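Local coordinates for iron-regulated ABC transporter siderophore-binding protein SirA (Staphylococcus aureus subsp. aureus, PDB 3MWF) that binds the iron-loaded siderophore staphyloferrin B and probably delivers it to an ABC transporter for iron uptake, at residues A[211-225]-A[241-253]. Residues are numbered along the deposited sequence; the frame is centred on the assembly and turned at random.
Sequences SKESIPLMNADHIFV and TESEWTSSKEWKN
Ile-215 and Met-218 are the bumps here, pushing into hollows lined by Trp-245, Trp-251 and Glu-250 on the outer flank of one lobe of a siderophore-binding protein of the periplasmic-binding-protein family. The 3-10 segment 212-218 and the start of strand 222-227, in a mixed sheet, meet the end of helix 236-246 and the short, weakly bonded helix of about 249-253. No hydrogen bond crosses between the two segments; the contact is mostly apolar packing, with one CH-pi contact. In that one, Lys-212 CG lies over one face of the Trp-245 indole, 3.9 Å from the centroid of the five-membered ring and 11° off its normal; the rest of the lysine chain runs on past Glu-244 O. Ile-215 fits between Trp-245 and Glu-250. With CG1 anti to its own carbonyl carbon (chi1 -78°), that branch presses to 3.5 Å from Trp-245 CE3, while CG2 turns to the backbone of Glu-250. Met-218 reaches in as an extended chain between the two indoles: its CE touches Trp-245 CZ3 at 3.9 Å, and its SD meets the edge of Trp-251, a Met-aromatic contact. Further along that edge, Val-225 CG2 approaches Trp-251 CH2 at 4.0 Å, and Ile-223 CG2 adds a looser touch. Strand 173-176 contributes Thr-173 beside both Met-218 and Trp-245. Ser-248 caps the short helix: its OG donates to Trp-245 O, accepts from Trp-251 N, and packs 3.3 Å from Ile-215 CD1.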
ATOM      1  N   SER A 211     -13.709   9.641 -16.946  1.00 16.28           N
ATOM      2  CA  SER A 211     -14.775   9.335 -17.903  1.00 16.37           C
ATOM      3  C   SER A 211     -15.085   7.847 -17.947  1.00 16.83           C
ATOM      4  O   SER A 211     -14.172   7.040 -18.004  1.00 15.52           O
ATOM      5  CB  SER A 211     -14.377   9.790 -19.300  1.00 17.78           C
ATOM      6  OG  SER A 211     -15.365   9.427 -20.266  1.00 20.13           O
ATOM      7  N   LYS A 212     -16.375   7.504 -17.939  1.00 16.77           N
ATOM      8  CA  LYS A 212     -16.789   6.107 -18.084  1.00 18.25           C
ATOM      9  C   LYS A 212     -16.330   5.520 -19.407  1.00 18.08           C
ATOM     10  O   LYS A 212     -16.186   4.305 -19.535  1.00 17.89           O
ATOM     11  CB  LYS A 212     -18.311   5.965 -17.944  1.00 18.64           C
ATOM     12  CG  LYS A 212     -18.828   6.422 -16.587  1.00 22.58           C
ATOM     13  CD  LYS A 212     -20.324   6.159 -16.496  1.00 27.90           C
ATOM     14  CE  LYS A 212     -20.981   7.041 -15.466  1.00 32.34           C
ATOM     15  NZ  LYS A 212     -20.796   8.495 -15.786  1.00 34.02           N
ATOM     16  N   GLU A 213     -16.087   6.383 -20.388  1.00 18.88           N
ATOM     17  CA  GLU A 213     -15.515   5.949 -21.660  1.00 20.14           C
ATOM     18  C   GLU A 213     -14.162   5.259 -21.497  1.00 18.71           C
ATOM     19  O   GLU A 213     -13.741   4.509 -22.377  1.00 18.26           O
ATOM     20  CB  GLU A 213     -15.368   7.128 -22.630  1.00 20.93           C
ATOM     21  CG  GLU A 213     -16.669   7.600 -23.245  1.00 27.75           C
ATOM     22  CD  GLU A 213     -16.469   8.164 -24.644  1.00 34.67           C
ATOM     23  OE1 GLU A 213     -17.464   8.650 -25.218  1.00 38.07           O
ATOM     24  OE2 GLU A 213     -15.323   8.108 -25.182  1.00 39.26           O
ATOM     25  N   SER A 214     -13.482   5.513 -20.378  1.00 16.90           N
ATOM     26  CA  SER A 214     -12.175   4.877 -20.113  1.00 15.86           C
ATOM     27  C   SER A 214     -12.278   3.496 -19.468  1.00 14.51           C
ATOM     28  O   SER A 214     -11.285   2.829 -19.255  1.00 14.22           O
ATOM     29  CB  SER A 214     -11.286   5.792 -19.270  1.00 16.79           C
ATOM     30  OG  SER A 214     -11.186   7.058 -19.912  1.00 17.65           O
ATOM     31  N   ILE A 215     -13.498   3.073 -19.150  1.00 13.47           N
ATOM     32  CA  ILE A 215     -13.692   1.782 -18.488  1.00 12.44           C
ATOM     33  C   ILE A 215     -12.971   0.602 -19.182  1.00 12.67           C
ATOM     34  O   ILE A 215     -12.416  -0.265 -18.497  1.00 12.19           O
ATOM     35  CB  ILE A 215     -15.187   1.518 -18.228  1.00 12.42           C
ATOM     36  CG1 ILE A 215     -15.616   2.342 -16.997  1.00 13.63           C
ATOM     37  CG2 ILE A 215     -15.441   0.019 -18.021  1.00 12.72           C
ATOM     38  CD1 ILE A 215     -17.145   2.440 -16.813  1.00 12.23           C
ATOM     39  N   PRO A 216     -12.918   0.576 -20.532  1.00 14.11           N
ATOM     40  CA  PRO A 216     -12.176  -0.531 -21.143  1.00 13.73           C
ATOM     41  C   PRO A 216     -10.733  -0.733 -20.692  1.00 13.27           C
ATOM     42  O   PRO A 216     -10.217  -1.839 -20.816  1.00 13.69           O
ATOM     43  CB  PRO A 216     -12.253  -0.197 -22.642  1.00 14.91           C
ATOM     44  CG  PRO A 216     -13.621   0.432 -22.759  1.00 15.39           C
ATOM     45  CD  PRO A 216     -13.690   1.328 -21.543  1.00 14.00           C
ATOM     46  N   LEU A 217     -10.073   0.323 -20.195  1.00 12.93           N
ATOM     47  CA  LEU A 217      -8.727   0.201 -19.668  1.00 12.24           C
ATOM     48  C   LEU A 217      -8.649  -0.771 -18.475  1.00 11.14           C
ATOM     49  O   LEU A 217      -7.570  -1.307 -18.179  1.00 12.69           O
ATOM     50  CB  LEU A 217      -8.148   1.594 -19.316  1.00 11.70           C
ATOM     51  CG  LEU A 217      -6.662   1.718 -18.950  1.00 12.14           C
ATOM     52  CD1 LEU A 217      -5.778   1.230 -20.111  1.00 11.52           C
ATOM     53  CD2 LEU A 217      -6.296   3.185 -18.567  1.00 11.84           C
ATOM     54  N   MET A 218      -9.787  -0.984 -17.814  1.00 11.29           N
ATOM     55  CA  MET A 218      -9.893  -1.880 -16.674  1.00 12.05           C
ATOM     56  C   MET A 218      -9.947  -3.346 -17.069  1.00 12.42           C
ATOM     57  O   MET A 218      -9.950  -4.228 -16.199  1.00 12.23           O
ATOM     58  CB  MET A 218     -11.213  -1.573 -15.929  1.00 12.18           C
ATOM     59  CG  MET A 218     -11.268  -0.150 -15.405  1.00 13.16           C
ATOM     60  SD  MET A 218     -12.926   0.095 -14.725  1.00 16.46           S
ATOM     61  CE  MET A 218     -12.760   1.801 -14.256  1.00 18.65           C
ATOM     62  N   ASN A 219     -10.058  -3.637 -18.373  1.00 11.87           N
ATOM     63  CA  ASN A 219     -10.363  -5.019 -18.757  1.00 12.36           C
ATOM     64  C   ASN A 219      -9.371  -6.035 -18.190  1.00 13.06           C
ATOM     65  O   ASN A 219      -8.171  -5.797 -18.164  1.00 13.64           O
ATOM     66  CB  ASN A 219     -10.457  -5.181 -20.285  1.00 12.00           C
ATOM     67  CG  ASN A 219     -11.236  -6.436 -20.659  1.00 16.10           C
ATOM     68  OD1 ASN A 219     -12.164  -6.851 -19.931  1.00 16.93           O
ATOM     69  ND2 ASN A 219     -10.837  -7.078 -21.757  1.00 16.01           N
ATOM     70  N   ALA A 220      -9.894  -7.174 -17.730  1.00 12.41           N
ATOM     71  CA  ALA A 220      -9.123  -8.189 -17.051  1.00 13.19           C
ATOM     72  C   ALA A 220      -9.963  -9.452 -16.981  1.00 13.21           C
ATOM     73  O   ALA A 220     -11.185  -9.405 -17.179  1.00 14.27           O
ATOM     74  CB  ALA A 220      -8.775  -7.721 -15.629  1.00 13.00           C
ATOM     75  N   ASP A 221      -9.307 -10.578 -16.730  1.00 14.89           N
ATOM     76  CA  ASP A 221     -10.012 -11.841 -16.414  1.00 15.41           C
ATOM     77  C   ASP A 221     -10.680 -11.838 -15.032  1.00 16.28           C
ATOM     78  O   ASP A 221     -11.698 -12.499 -14.834  1.00 16.06           O
ATOM     79  CB  ASP A 221      -9.049 -13.003 -16.512  1.00 16.76           C
ATOM     80  CG  ASP A 221      -8.387 -13.073 -17.874  1.00 16.57           C
ATOM     81  OD1 ASP A 221      -9.098 -12.919 -18.886  1.00 18.81           O
ATOM     82  OD2 ASP A 221      -7.162 -13.235 -17.899  1.00 17.75           O
ATOM     83  N   HIS A 222     -10.103 -11.095 -14.092  1.00 15.14           N
ATOM     84  CA  HIS A 222     -10.714 -10.886 -12.779  1.00 15.76           C
ATOM     85  C   HIS A 222     -10.476  -9.442 -12.332  1.00 15.17           C
ATOM     86  O   HIS A 222      -9.362  -8.918 -12.499  1.00 15.11           O
ATOM     87  CB  HIS A 222     -10.097 -11.842 -11.750  1.00 16.65           C
ATOM     88  CG  HIS A 222     -10.933 -11.992 -10.519  1.00 16.61           C
ATOM     89  ND1 HIS A 222     -11.774 -13.070 -10.319  1.00 17.58           N
ATOM     90  CD2 HIS A 222     -11.113 -11.166  -9.461  1.00 16.20           C
ATOM     91  CE1 HIS A 222     -12.441 -12.896  -9.187  1.00 19.52           C
ATOM     92  NE2 HIS A 222     -12.051 -11.752  -8.643  1.00 19.69           N
ATOM     93  N   ILE A 223     -11.495  -8.845 -11.719  1.00 15.05           N
ATOM     94  CA  ILE A 223     -11.417  -7.444 -11.290  1.00 14.33           C
ATOM     95  C   ILE A 223     -11.678  -7.369  -9.801  1.00 14.67           C
ATOM     96  O   ILE A 223     -12.620  -7.978  -9.297  1.00 14.03           O
ATOM     97  CB  ILE A 223     -12.413  -6.552 -12.088  1.00 14.46           C
ATOM     98  CG1 ILE A 223     -11.984  -6.449 -13.562  1.00 13.49           C
ATOM     99  CG2 ILE A 223     -12.573  -5.142 -11.428  1.00 15.26           C
ATOM    100  CD1 ILE A 223     -12.989  -5.684 -14.456  1.00 12.81           C
ATOM    101  N   PHE A 224     -10.823  -6.625  -9.101  1.00 14.00           N
ATOM    102  CA  PHE A 224     -10.911  -6.474  -7.663  1.00 14.36           C
ATOM    103  C   PHE A 224     -11.384  -5.071  -7.409  1.00 14.48           C
ATOM    104  O   PHE A 224     -10.720  -4.115  -7.823  1.00 15.49           O
ATOM    105  CB  PHE A 224      -9.515  -6.708  -7.079  1.00 14.55           C
ATOM    106  CG  PHE A 224      -9.003  -8.096  -7.329  1.00 15.12           C
ATOM    107  CD1 PHE A 224      -9.438  -9.151  -6.518  1.00 17.70           C
ATOM    108  CD2 PHE A 224      -8.154  -8.378  -8.412  1.00 14.26           C
ATOM    109  CE1 PHE A 224      -9.006 -10.441  -6.750  1.00 16.73           C
ATOM    110  CE2 PHE A 224      -7.692  -9.674  -8.654  1.00 17.06           C
ATOM    111  CZ  PHE A 224      -8.125 -10.720  -7.812  1.00 17.20           C
ATOM    112  N   VAL A 225     -12.537  -4.935  -6.757  1.00 13.86           N
ATOM    113  CA  VAL A 225     -13.120  -3.603  -6.551  1.00 14.72           C
ATOM    114  C   VAL A 225     -12.919  -3.097  -5.119  1.00 15.00           C
ATOM    115  O   VAL A 225     -13.310  -3.776  -4.168  1.00 15.18           O
ATOM    116  CB  VAL A 225     -14.625  -3.617  -6.900  1.00 14.05           C
ATOM    117  CG1 VAL A 225     -15.294  -2.294  -6.546  1.00 16.71           C
ATOM    118  CG2 VAL A 225     -14.818  -3.905  -8.380  1.00 15.83           C
ATOM    119  N   THR A 241     -20.695   6.800  -7.020  1.00 17.17           N
ATOM    120  CA  THR A 241     -19.748   6.564  -8.123  1.00 17.18           C
ATOM    121  C   THR A 241     -19.797   5.102  -8.593  1.00 16.75           C
ATOM    122  O   THR A 241     -19.905   4.832  -9.803  1.00 17.78           O
ATOM    123  CB  THR A 241     -18.332   6.968  -7.717  1.00 17.08           C
ATOM    124  OG1 THR A 241     -18.331   8.367  -7.405  1.00 17.21           O
ATOM    125  CG2 THR A 241     -17.332   6.699  -8.871  1.00 17.02           C
ATOM    126  N   GLU A 242     -19.692   4.166  -7.657  1.00 17.41           N
ATOM    127  CA  GLU A 242     -19.739   2.747  -7.979  1.00 18.19           C
ATOM    128  C   GLU A 242     -21.037   2.434  -8.733  1.00 19.23           C
ATOM    129  O   GLU A 242     -21.023   1.755  -9.753  1.00 19.05           O
ATOM    130  CB  GLU A 242     -19.652   1.906  -6.696  1.00 18.91           C
ATOM    131  CG  GLU A 242     -19.861   0.414  -6.937  1.00 21.81           C
ATOM    132  CD  GLU A 242     -19.988  -0.391  -5.648  1.00 27.01           C
ATOM    133  OE1 GLU A 242     -20.689   0.048  -4.707  1.00 28.17           O
ATOM    134  OE2 GLU A 242     -19.390  -1.476  -5.572  1.00 31.41           O
ATOM    135  N   SER A 243     -22.157   2.950  -8.230  1.00 19.47           N
ATOM    136  CA  SER A 243     -23.451   2.697  -8.873  1.00 20.92           C
ATOM    137  C   SER A 243     -23.477   3.164 -10.328  1.00 20.26           C
ATOM    138  O   SER A 243     -23.873   2.394 -11.210  1.00 21.08           O
ATOM    139  CB  SER A 243     -24.578   3.369  -8.090  1.00 20.62           C
ATOM    140  OG  SER A 243     -25.814   3.137  -8.765  1.00 26.06           O
ATOM    141  N   GLU A 244     -23.033   4.396 -10.569  1.00 19.36           N
ATOM    142  CA  GLU A 244     -23.011   4.998 -11.909  1.00 19.82           C
ATOM    143  C   GLU A 244     -22.069   4.268 -12.866  1.00 19.06           C
ATOM    144  O   GLU A 244     -22.442   3.973 -14.022  1.00 18.85           O
ATOM    145  CB  GLU A 244     -22.662   6.479 -11.815  1.00 20.70           C
ATOM    146  CG  GLU A 244     -23.844   7.246 -11.195  1.00 25.88           C
ATOM    147  CD  GLU A 244     -23.537   8.661 -10.766  1.00 31.18           C
ATOM    148  OE1 GLU A 244     -22.360   9.090 -10.789  1.00 35.25           O
ATOM    149  OE2 GLU A 244     -24.513   9.345 -10.388  1.00 34.44           O
ATOM    150  N   TRP A 245     -20.857   3.987 -12.393  1.00 17.24           N
ATOM    151  CA  TRP A 245     -19.862   3.318 -13.241  1.00 17.73           C
ATOM    152  C   TRP A 245     -20.227   1.863 -13.532  1.00 18.13           C
ATOM    153  O   TRP A 245     -20.089   1.419 -14.680  1.00 19.19           O
ATOM    154  CB  TRP A 245     -18.438   3.435 -12.667  1.00 17.43           C
ATOM    155  CG  TRP A 245     -17.856   4.821 -12.825  1.00 17.06           C
ATOM    156  CD1 TRP A 245     -18.373   5.988 -12.333  1.00 15.88           C
ATOM    157  CD2 TRP A 245     -16.656   5.182 -13.536  1.00 15.23           C
ATOM    158  NE1 TRP A 245     -17.566   7.066 -12.687  1.00 17.92           N
ATOM    159  CE2 TRP A 245     -16.517   6.598 -13.435  1.00 17.76           C
ATOM    160  CE3 TRP A 245     -15.686   4.451 -14.254  1.00 16.09           C
ATOM    161  CZ2 TRP A 245     -15.435   7.298 -14.001  1.00 14.97           C
ATOM    162  CZ3 TRP A 245     -14.609   5.155 -14.844  1.00 14.78           C
ATOM    163  CH2 TRP A 245     -14.502   6.571 -14.700  1.00 15.85           C
ATOM    164  N   THR A 246     -20.714   1.132 -12.531  1.00 18.03           N
ATOM    165  CA  THR A 246     -20.997  -0.309 -12.705  1.00 18.23           C
ATOM    166  C   THR A 246     -22.310  -0.526 -13.474  1.00 18.72           C
ATOM    167  O   THR A 246     -22.554  -1.631 -13.960  1.00 19.64           O
ATOM    168  CB  THR A 246     -20.983  -1.137 -11.400  1.00 18.99           C
ATOM    169  OG1 THR A 246     -22.011  -0.667 -10.500  1.00 19.88           O
ATOM    170  CG2 THR A 246     -19.569  -1.101 -10.723  1.00 17.14           C
ATOM    171  N   SER A 247     -23.098   0.540 -13.610  1.00 19.91           N
ATOM    172  CA  SER A 247     -24.370   0.539 -14.356  1.00 21.22           C
ATOM    173  C   SER A 247     -24.182   0.820 -15.851  1.00 21.25           C
ATOM    174  O   SER A 247     -25.135   0.701 -16.636  1.00 22.62           O
ATOM    175  CB  SER A 247     -25.309   1.613 -13.793  1.00 20.99           C
ATOM    176  OG  SER A 247     -25.836   1.154 -12.579  1.00 26.24           O
ATOM    177  N   SER A 248     -22.965   1.199 -16.249  1.00 19.84           N
ATOM    178  CA  SER A 248     -22.700   1.611 -17.627  1.00 18.96           C
ATOM    179  C   SER A 248     -22.577   0.413 -18.560  1.00 18.34           C
ATOM    180  O   SER A 248     -22.182  -0.692 -18.148  1.00 18.80           O
ATOM    181  CB  SER A 248     -21.421   2.455 -17.721  1.00 18.18           C
ATOM    182  OG  SER A 248     -20.329   1.641 -17.354  1.00 16.53           O
ATOM    183  N   LYS A 249     -22.881   0.637 -19.830  1.00 19.19           N
ATOM    184  CA  LYS A 249     -22.672  -0.418 -20.841  1.00 19.30           C
ATOM    185  C   LYS A 249     -21.201  -0.834 -20.927  1.00 18.59           C
ATOM    186  O   LYS A 249     -20.899  -2.003 -21.182  1.00 18.74           O
ATOM    187  CB  LYS A 249     -23.196   0.009 -22.216  1.00 20.54           C
ATOM    188  CG  LYS A 249     -22.537   1.252 -22.817  1.00 25.22           C
ATOM    189  CD  LYS A 249     -22.220   1.119 -24.322  1.00 33.56           C
ATOM    190  CE  LYS A 249     -23.452   0.971 -25.224  1.00 35.98           C
ATOM    191  NZ  LYS A 249     -23.025   0.692 -26.645  1.00 37.24           N
ATOM    192  N   GLU A 250     -20.300   0.129 -20.687  1.00 16.91           N
ATOM    193  CA  GLU A 250     -18.851  -0.178 -20.701  1.00 16.52           C
ATOM    194  C   GLU A 250     -18.479  -1.204 -19.641  1.00 15.39           C
ATOM    195  O   GLU A 250     -17.747  -2.149 -19.908  1.00 15.81           O
ATOM    196  CB  GLU A 250     -17.999   1.093 -20.530  1.00 16.56           C
ATOM    197  CG  GLU A 250     -18.051   2.079 -21.702  1.00 18.23           C
ATOM    198  CD  GLU A 250     -19.227   3.065 -21.666  1.00 23.86           C
ATOM    199  OE1 GLU A 250     -20.079   3.023 -20.735  1.00 23.93           O
ATOM    200  OE2 GLU A 250     -19.284   3.926 -22.578  1.00 27.44           O
ATOM    201  N   TRP A 251     -19.012  -1.035 -18.429  1.00 15.06           N
ATOM    202  CA  TRP A 251     -18.697  -1.959 -17.369  1.00 15.48           C
ATOM    203  C   TRP A 251     -19.240  -3.355 -17.715  1.00 16.04           C
ATOM    204  O   TRP A 251     -18.579  -4.365 -17.514  1.00 15.75           O
ATOM    205  CB  TRP A 251     -19.293  -1.445 -16.047  1.00 14.94           C
ATOM    206  CG  TRP A 251     -19.026  -2.340 -14.878  1.00 16.91           C
ATOM    207  CD1 TRP A 251     -19.861  -3.305 -14.382  1.00 17.71           C
ATOM    208  CD2 TRP A 251     -17.868  -2.330 -14.024  1.00 15.97           C
ATOM    209  NE1 TRP A 251     -19.293  -3.896 -13.288  1.00 18.45           N
ATOM    210  CE2 TRP A 251     -18.070  -3.312 -13.043  1.00 17.24           C
ATOM    211  CE3 TRP A 251     -16.684  -1.561 -13.988  1.00 17.07           C
ATOM    212  CZ2 TRP A 251     -17.125  -3.583 -12.044  1.00 18.18           C
ATOM    213  CZ3 TRP A 251     -15.742  -1.821 -12.986  1.00 17.23           C
ATOM    214  CH2 TRP A 251     -15.968  -2.832 -12.030  1.00 18.93           C
ATOM    215  N   LYS A 252     -20.450  -3.381 -18.248  1.00 16.63           N
ATOM    216  CA  LYS A 252     -21.111  -4.653 -18.526  1.00 17.90           C
ATOM    217  C   LYS A 252     -20.413  -5.446 -19.636  1.00 17.96           C
ATOM    218  O   LYS A 252     -20.597  -6.658 -19.750  1.00 18.75           O
ATOM    219  CB  LYS A 252     -22.572  -4.406 -18.825  1.00 18.75           C
ATOM    220  CG  LYS A 252     -23.236  -3.826 -17.592  1.00 21.75           C
ATOM    221  CD  LYS A 252     -24.657  -3.410 -17.824  1.00 28.59           C
ATOM    222  CE  LYS A 252     -25.203  -2.815 -16.528  1.00 31.08           C
ATOM    223  NZ  LYS A 252     -24.553  -3.454 -15.308  1.00 35.31           N
ATOM    224  N   ASN A 253     -19.554  -4.767 -20.385  1.00 17.88           N
ATOM    225  CA  ASN A 253     -18.800  -5.415 -21.458  1.00 18.23           C
ATOM    226  C   ASN A 253     -17.404  -5.889 -21.065  1.00 17.98           C
ATOM    227  O   ASN A 253     -16.746  -6.605 -21.831  1.00 18.36           O
ATOM    228  CB  ASN A 253     -18.751  -4.521 -22.686  1.00 18.49           C
ATOM    229  CG  ASN A 253     -20.006  -4.649 -23.537  1.00 23.29           C
ATOM    230  OD1 ASN A 253     -20.033  -5.411 -24.488  1.00 27.78           O
ATOM    231  ND2 ASN A 253     -21.056  -3.959 -23.152  1.00 27.47           N
TER